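Local coordinates for protein lipase (Photobacterium sp. M37, PDB 2ORY) that probably hydrolyses the ester bonds of triacylglycerols, as a cold-adapted lipase with the alpha/beta-hydrolase fold, at residues I87-T92 with S181-W186; T92-I97 with T171-G176. All blocks are in the same frame, centred on the assembly; numbering follows the deposited sequence.

Two contacts on one framework show how chemistry changes along a sheet. Both are buried, each centred about 6 Å from the centre of the chain, and both use helix 175-189 together with strand 84-90 or the loop that follows it. Contact 1 lies over the body of the sheet and is entirely aliphatic. Contact 2 sits at the strand ends, where the probable nucleophile is placed, and it relies on water bridges, polar groups and one proline. Thr92 belongs to both ranges but takes part only in contact 2. The two are joined directly: Ile87 and Ile89 bond through their backbones to Thr171, while Ile89 also packs against Gly176.

Contact 1. Residues I87-T92 with S181-W186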
ATOM      1  N   ILE A  87      -9.840  -5.293  -3.072  1.00 27.43           N
ATOM      2  CA  ILE A  87      -8.685  -5.393  -3.969  1.00 23.23           C
ATOM      3  C   ILE A  87      -7.469  -5.062  -3.068  1.00 26.93           C
ATOM      4  O   ILE A  87      -7.367  -3.952  -2.546  1.00 27.00           O
ATOM      5  CB  ILE A  87      -8.743  -4.359  -5.096  1.00 25.59           C
ATOM      6  CG1 ILE A  87      -9.939  -4.618  -6.008  1.00 23.62           C
ATOM      7  CG2 ILE A  87      -7.431  -4.372  -5.857  1.00 23.54           C
ATOM      8  CD1 ILE A  87     -10.068  -3.562  -7.112  1.00 23.67           C
ATOM      9  N   ALA A  88      -6.572  -6.021  -2.863  1.00 24.75           N
ATOM     10  CA  ALA A  88      -5.407  -5.792  -2.004  1.00 27.04           C
ATOM     11  C   ALA A  88      -4.138  -5.722  -2.860  1.00 29.61           C
ATOM     12  O   ALA A  88      -3.971  -6.489  -3.810  1.00 26.30           O
ATOM     13  CB  ALA A  88      -5.297  -6.905  -0.950  1.00 28.76           C
ATOM     14  N   ILE A  89      -3.250  -4.789  -2.518  1.00 28.48           N
ATOM     15  CA  ILE A  89      -2.034  -4.568  -3.284  1.00 24.93           C
ATOM     16  C   ILE A  89      -0.784  -4.608  -2.421  1.00 28.51           C
ATOM     17  O   ILE A  89      -0.760  -4.095  -1.304  1.00 29.95           O
ATOM     18  CB  ILE A  89      -2.139  -3.205  -4.033  1.00 29.57           C
ATOM     19  CG1 ILE A  89      -3.239  -3.321  -5.112  1.00 30.78           C
ATOM     20  CG2 ILE A  89      -0.770  -2.779  -4.616  1.00 28.76           C
ATOM     21  CD1 ILE A  89      -3.696  -2.019  -5.714  1.00 26.66           C
ATOM     22  N   ARG A  90       0.261  -5.219  -2.964  1.00 25.78           N
ATOM     23  CA  ARG A  90       1.543  -5.365  -2.278  1.00 26.12           C
ATOM     24  C   ARG A  90       2.637  -4.878  -3.218  1.00 27.24           C
ATOM     25  O   ARG A  90       2.495  -4.985  -4.438  1.00 22.45           O
ATOM     26  CB  ARG A  90       1.782  -6.853  -1.975  1.00 32.89           C
ATOM     27  CG  ARG A  90       3.087  -7.188  -1.289  1.00 33.70           C
ATOM     28  CD  ARG A  90       3.411  -8.678  -1.354  1.00 24.94           C
ATOM     29  NE  ARG A  90       4.083  -9.020  -2.600  1.00 40.88           N
ATOM     30  CZ  ARG A  90       4.463 -10.246  -2.931  1.00 42.40           C
ATOM     31  NH1 ARG A  90       4.242 -11.259  -2.105  1.00 51.05           N
ATOM     32  NH2 ARG A  90       5.049 -10.465  -4.096  1.00 52.50           N
ATOM     33  N   GLY A  91       3.708  -4.341  -2.638  1.00 26.54           N
ATOM     34  CA  GLY A  91       4.865  -3.891  -3.391  1.00 21.24           C
ATOM     35  C   GLY A  91       6.011  -4.806  -2.969  1.00 23.72           C
ATOM     36  O   GLY A  91       5.779  -5.980  -2.710  1.00 22.03           O
ATOM     37  N   THR A  92       7.229  -4.278  -2.861  1.00 20.21           N
ATOM     38  CA  THR A  92       8.410  -5.056  -2.463  1.00 22.76           C
ATOM     39  C   THR A  92       8.464  -5.280  -0.953  1.00 25.34           C
ATOM     40  O   THR A  92       7.727  -4.644  -0.204  1.00 23.08           O
ATOM     41  CB  THR A  92       9.670  -4.301  -2.848  1.00 24.94           C
ATOM     42  OG1 THR A  92       9.477  -3.745  -4.141  1.00 42.86           O
ATOM     43  CG2 THR A  92      10.859  -5.197  -2.905  1.00 16.26           C
ATOM     44  N   SER A 181      -4.443   3.447  -3.057  1.00 26.85           N
ATOM     45  CA  SER A 181      -5.209   4.683  -3.088  1.00 24.10           C
ATOM     46  C   SER A 181      -5.181   5.262  -4.503  1.00 28.58           C
ATOM     47  O   SER A 181      -6.191   5.767  -5.016  1.00 28.61           O
ATOM     48  CB  SER A 181      -4.647   5.674  -2.069  1.00 20.49           C
ATOM     49  OG  SER A 181      -3.278   5.934  -2.304  1.00 21.56           O
ATOM     50  N   THR A 182      -4.025   5.163  -5.150  1.00 29.55           N
ATOM     51  CA  THR A 182      -3.903   5.667  -6.506  1.00 26.81           C
ATOM     52  C   THR A 182      -4.769   4.812  -7.447  1.00 27.44           C
ATOM     53  O   THR A 182      -5.479   5.354  -8.286  1.00 29.56           O
ATOM     54  CB  THR A 182      -2.403   5.683  -6.957  1.00 26.99           C
ATOM     55  OG1 THR A 182      -1.647   6.516  -6.058  1.00 23.29           O
ATOM     56  CG2 THR A 182      -2.254   6.243  -8.394  1.00 21.37           C
ATOM     57  N   LEU A 183      -4.752   3.488  -7.281  1.00 23.06           N
ATOM     58  CA  LEU A 183      -5.544   2.630  -8.151  1.00 21.48           C
ATOM     59  C   LEU A 183      -7.029   2.933  -7.987  1.00 26.58           C
ATOM     60  O   LEU A 183      -7.763   2.989  -8.984  1.00 25.18           O
ATOM     61  CB  LEU A 183      -5.288   1.135  -7.873  1.00 20.97           C
ATOM     62  CG  LEU A 183      -6.020   0.189  -8.848  1.00 22.35           C
ATOM     63  CD1 LEU A 183      -5.142  -0.972  -9.272  1.00 21.91           C
ATOM     64  CD2 LEU A 183      -7.264  -0.340  -8.195  1.00 24.34           C
ATOM     65  N   ALA A 184      -7.459   3.127  -6.737  1.00 21.87           N
ATOM     66  CA  ALA A 184      -8.856   3.438  -6.433  1.00 25.36           C
ATOM     67  C   ALA A 184      -9.307   4.699  -7.171  1.00 24.42           C
ATOM     68  O   ALA A 184     -10.419   4.750  -7.692  1.00 25.64           O
ATOM     69  CB  ALA A 184      -9.040   3.618  -4.926  1.00 24.51           C
ATOM     70  N   LEU A 185      -8.451   5.718  -7.211  1.00 23.20           N
ATOM     71  CA  LEU A 185      -8.798   6.949  -7.911  1.00 22.89           C
ATOM     72  C   LEU A 185      -8.927   6.687  -9.408  1.00 25.07           C
ATOM     73  O   LEU A 185      -9.784   7.276 -10.065  1.00 25.33           O
ATOM     74  CB  LEU A 185      -7.750   8.056  -7.690  1.00 27.55           C
ATOM     75  CG  LEU A 185      -8.070   9.428  -8.335  1.00 30.67           C
ATOM     76  CD1 LEU A 185      -9.387   9.972  -7.784  1.00 24.80           C
ATOM     77  CD2 LEU A 185      -6.964  10.429  -8.053  1.00 25.73           C
ATOM     78  N   TRP A 186      -8.086   5.810  -9.953  1.00 21.95           N
ATOM     79  CA  TRP A 186      -8.165   5.515 -11.373  1.00 24.32           C
ATOM     80  C   TRP A 186      -9.505   4.863 -11.700  1.00 30.01           C
ATOM     81  O   TRP A 186     -10.130   5.202 -12.702  1.00 30.35           O
ATOM     82  CB  TRP A 186      -7.019   4.604 -11.799  1.00 26.91           C
ATOM     83  CG  TRP A 186      -7.282   3.856 -13.071  1.00 21.15           C
ATOM     84  CD1 TRP A 186      -7.479   4.385 -14.309  1.00 25.48           C
ATOM     85  CD2 TRP A 186      -7.348   2.436 -13.223  1.00 23.42           C
ATOM     86  NE1 TRP A 186      -7.660   3.384 -15.228  1.00 20.44           N
ATOM     87  CE2 TRP A 186      -7.585   2.175 -14.590  1.00 20.85           C
ATOM     88  CE3 TRP A 186      -7.217   1.352 -12.335  1.00 20.35           C
ATOM     89  CZ2 TRP A 186      -7.698   0.879 -15.096  1.00 21.50           C
ATOM     90  CZ3 TRP A 186      -7.323   0.067 -12.841  1.00 22.61           C
ATOM     91  CH2 TRP A 186      -7.561  -0.160 -14.214  1.00 16.72           C
TER
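Leu183 sets its forked end over the tips of two isoleucines that rise from the strand, one branch to each. Its CD1 meets CD1 of Ile89 at 4.0 Å, and the same Ile89 methyl lies 4.1 Å from Leu183 CB, so it touches the leucine near its root as well as at one branch. The two side chains pass each other on a slant. The other leucine branch, CD2, turns to CD1 of Ile87 at the longer distance of 4.4 Å. The first torsion, with CG anti to the backbone N (chi1 -175°), carries CG toward the strand, and the branching there hands one methyl to each isoleucine. Ile87 and Ile89, two residues apart, project from the same face of strand 84-90, each offering its CD1 end. This is the helix-on-sheet layer of an alpha/beta hydrolase. Helix 175-189 follows strand 166-173 and leads to the parallel strand 199-206, yet through Leu183 it also reaches strand 84-90, which lies beside 166-173 on the side opposite strand 199-206. Val170, on the strand in between, touches both isoleucines and Ala184, while Met73 of strand 66-78 flanks the isoleucines. Nearly a turn further along the helix the indole of Trp186 presents its edge to CG of Leu183, which lies in the plane of the ring; the indole itself also meets the ring of Tyr115.

Contact 2. Residues T92-I97 with T171-G176; sequences TNPVSI and TGHSKG
Two waters bridge Thr92 to Ser174 and Lys175. One water donates to Thr92 OG1 at a short 2.5 Å and accepts from Lys175 NZ at 3.0 Å, bridging two side chains that lie alongside each other and point the same way. Thr92 OG1 and Lys175 NZ are themselves 3.8 Å apart, but both bond to the backbone oxygen of Phe68, and the lysine, extended beyond CG, has the length to get there. A second water donates to the carbonyl oxygen of Thr92 at 2.8 Å and is bonded to Ser174 OG, also at 2.8 Å. Ser174 stands in the Gly-X-Ser-X-Gly pattern of a nucleophile elbow, the tight turn between strand 166-173 and helix 175-189, with a positive phi of 65°. Its OG also bonds to His312 NE2, consistent with a catalytic triad completed by Asp236. In fungal relatives the loop after the strand corresponding to 84-90 helps form the oxyanion hole, and Thr92, at the head of this loop, probably takes that place. Van der Waals packing comes from Pro94, whose CB rests 3.5 Å from Ser174 OG and approaches the edge of the His173 ring, 4.3 Å from CE1. Tyr17, His312 and Val313 pack around the same proline. Within the loop, a weak bond from Val95 N to Asn93 OD1 spans Pro94.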
ATOM      1  N   THR A  92       7.229  -4.278  -2.861  1.00 20.21           N
ATOM      2  CA  THR A  92       8.410  -5.056  -2.463  1.00 22.76           C
ATOM      3  C   THR A  92       8.464  -5.280  -0.953  1.00 25.34           C
ATOM      4  O   THR A  92       7.727  -4.644  -0.204  1.00 23.08           O
ATOM      5  CB  THR A  92       9.670  -4.301  -2.848  1.00 24.94           C
ATOM      6  OG1 THR A  92       9.477  -3.745  -4.141  1.00 42.86           O
ATOM      7  CG2 THR A  92      10.859  -5.197  -2.905  1.00 16.26           C
ATOM      8  N   ASN A  93       9.330  -6.189  -0.517  1.00 21.77           N
ATOM      9  CA  ASN A  93       9.504  -6.466   0.903  1.00 23.67           C
ATOM     10  C   ASN A  93       9.726  -5.108   1.547  1.00 22.59           C
ATOM     11  O   ASN A  93      10.756  -4.459   1.325  1.00 23.57           O
ATOM     12  CB  ASN A  93      10.727  -7.338   1.117  1.00 27.07           C
ATOM     13  CG  ASN A  93      10.896  -7.749   2.554  1.00 31.67           C
ATOM     14  OD1 ASN A  93      10.199  -7.257   3.447  1.00 32.03           O
ATOM     15  ND2 ASN A  93      11.836  -8.662   2.794  1.00 31.47           N
ATOM     16  N   PRO A  94       8.778  -4.682   2.392  1.00 23.08           N
ATOM     17  CA  PRO A  94       8.820  -3.390   3.077  1.00 23.01           C
ATOM     18  C   PRO A  94       9.867  -3.091   4.149  1.00 22.43           C
ATOM     19  O   PRO A  94      10.037  -1.919   4.499  1.00 20.07           O
ATOM     20  CB  PRO A  94       7.400  -3.261   3.624  1.00 20.84           C
ATOM     21  CG  PRO A  94       7.100  -4.681   4.049  1.00 22.60           C
ATOM     22  CD  PRO A  94       7.659  -5.514   2.895  1.00 19.75           C
ATOM     23  N   VAL A  95      10.575  -4.099   4.662  1.00 22.11           N
ATOM     24  CA  VAL A  95      11.531  -3.835   5.750  1.00 20.45           C
ATOM     25  C   VAL A  95      12.756  -3.037   5.361  1.00 22.54           C
ATOM     26  O   VAL A  95      13.283  -2.277   6.169  1.00 22.02           O
ATOM     27  CB  VAL A  95      12.012  -5.139   6.439  1.00 25.92           C
ATOM     28  CG1 VAL A  95      10.808  -5.984   6.857  1.00 23.91           C
ATOM     29  CG2 VAL A  95      12.930  -5.934   5.501  1.00 30.95           C
ATOM     30  N   SER A  96      13.194  -3.200   4.121  1.00 22.11           N
ATOM     31  CA  SER A  96      14.379  -2.520   3.619  1.00 23.49           C
ATOM     32  C   SER A  96      14.083  -1.119   3.118  1.00 22.71           C
ATOM     33  O   SER A  96      14.465  -0.755   2.006  1.00 25.06           O
ATOM     34  CB  SER A  96      14.987  -3.349   2.491  1.00 30.42           C
ATOM     35  OG  SER A  96      15.336  -4.629   2.970  1.00 33.56           O
ATOM     36  N   ILE A  97      13.447  -0.315   3.960  1.00 19.14           N
ATOM     37  CA  ILE A  97      13.072   1.041   3.588  1.00 23.75           C
ATOM     38  C   ILE A  97      14.143   1.893   2.896  1.00 20.42           C
ATOM     39  O   ILE A  97      13.862   2.540   1.883  1.00 21.36           O
ATOM     40  CB  ILE A  97      12.510   1.820   4.843  1.00 23.72           C
ATOM     41  CG1 ILE A  97      11.269   1.109   5.383  1.00 18.82           C
ATOM     42  CG2 ILE A  97      12.144   3.254   4.472  1.00 16.14           C
ATOM     43  CD1 ILE A  97      10.889   1.539   6.780  1.00 22.80           C
ATOM     44  N   THR A 171      -7.239  -1.736  -0.729  1.00 22.40           N
ATOM     45  CA  THR A 171      -6.325  -1.557   0.389  1.00 20.01           C
ATOM     46  C   THR A 171      -4.902  -2.045   0.076  1.00 21.87           C
ATOM     47  O   THR A 171      -4.668  -2.773  -0.896  1.00 22.12           O
ATOM     48  CB  THR A 171      -6.869  -2.283   1.636  1.00 17.05           C
ATOM     49  OG1 THR A 171      -6.134  -1.880   2.786  1.00 18.07           O
ATOM     50  CG2 THR A 171      -6.735  -3.788   1.481  1.00 25.56           C
ATOM     51  N   GLY A 172      -3.954  -1.628   0.909  1.00 22.84           N
ATOM     52  CA  GLY A 172      -2.575  -2.017   0.712  1.00 20.40           C
ATOM     53  C   GLY A 172      -1.698  -1.317   1.724  1.00 21.92           C
ATOM     54  O   GLY A 172      -2.077  -0.269   2.254  1.00 19.55           O
ATOM     55  N   HIS A 173      -0.529  -1.900   1.984  1.00 20.23           N
ATOM     56  CA  HIS A 173       0.454  -1.387   2.944  1.00 22.02           C
ATOM     57  C   HIS A 173       1.783  -1.030   2.270  1.00 20.15           C
ATOM     58  O   HIS A 173       2.172  -1.666   1.297  1.00 24.59           O
ATOM     59  CB  HIS A 173       0.683  -2.455   4.035  1.00 17.04           C
ATOM     60  CG  HIS A 173       1.789  -2.141   4.993  1.00 23.81           C
ATOM     61  ND1 HIS A 173       3.099  -2.529   4.783  1.00 28.19           N
ATOM     62  CD2 HIS A 173       1.782  -1.482   6.179  1.00 19.94           C
ATOM     63  CE1 HIS A 173       3.846  -2.121   5.792  1.00 23.95           C
ATOM     64  NE2 HIS A 173       3.071  -1.479   6.653  1.00 29.11           N
ATOM     65  N   SER A 174       2.476  -0.023   2.793  1.00 21.26           N
ATOM     66  CA  SER A 174       3.778   0.389   2.259  1.00 21.52           C
ATOM     67  C   SER A 174       3.598   0.930   0.831  1.00 23.84           C
ATOM     68  O   SER A 174       2.754   1.789   0.602  1.00 19.44           O
ATOM     69  CB  SER A 174       4.739  -0.816   2.279  1.00 17.86           C
ATOM     70  OG  SER A 174       6.087  -0.443   2.033  1.00 22.21           O
ATOM     71  N   LYS A 175       4.399   0.463  -0.123  1.00 24.57           N
ATOM     72  CA  LYS A 175       4.199   0.908  -1.497  1.00 23.98           C
ATOM     73  C   LYS A 175       2.725   0.623  -1.866  1.00 20.64           C
ATOM     74  O   LYS A 175       2.106   1.353  -2.651  1.00 21.72           O
ATOM     75  CB  LYS A 175       5.113   0.133  -2.447  1.00 29.20           C
ATOM     76  CG  LYS A 175       6.484   0.732  -2.641  1.00 32.77           C
ATOM     77  CD  LYS A 175       7.243  -0.037  -3.719  1.00 38.06           C
ATOM     78  CE  LYS A 175       8.501   0.704  -4.147  1.00 38.13           C
ATOM     79  NZ  LYS A 175       9.290  -0.053  -5.161  1.00 39.48           N
ATOM     80  N   GLY A 176       2.180  -0.441  -1.280  1.00 17.71           N
ATOM     81  CA  GLY A 176       0.800  -0.826  -1.528  1.00 19.25           C
ATOM     82  C   GLY A 176      -0.196   0.203  -1.029  1.00 21.63           C
ATOM     83  O   GLY A 176      -1.350   0.248  -1.481  1.00 23.61           O
TER
HETATM   84  O   HOH W   1       7.861  -2.660  -5.637  1.00 19.38           O
HETATM   85  O   HOH W   2       6.750  -2.010  -0.217  1.00 23.76           O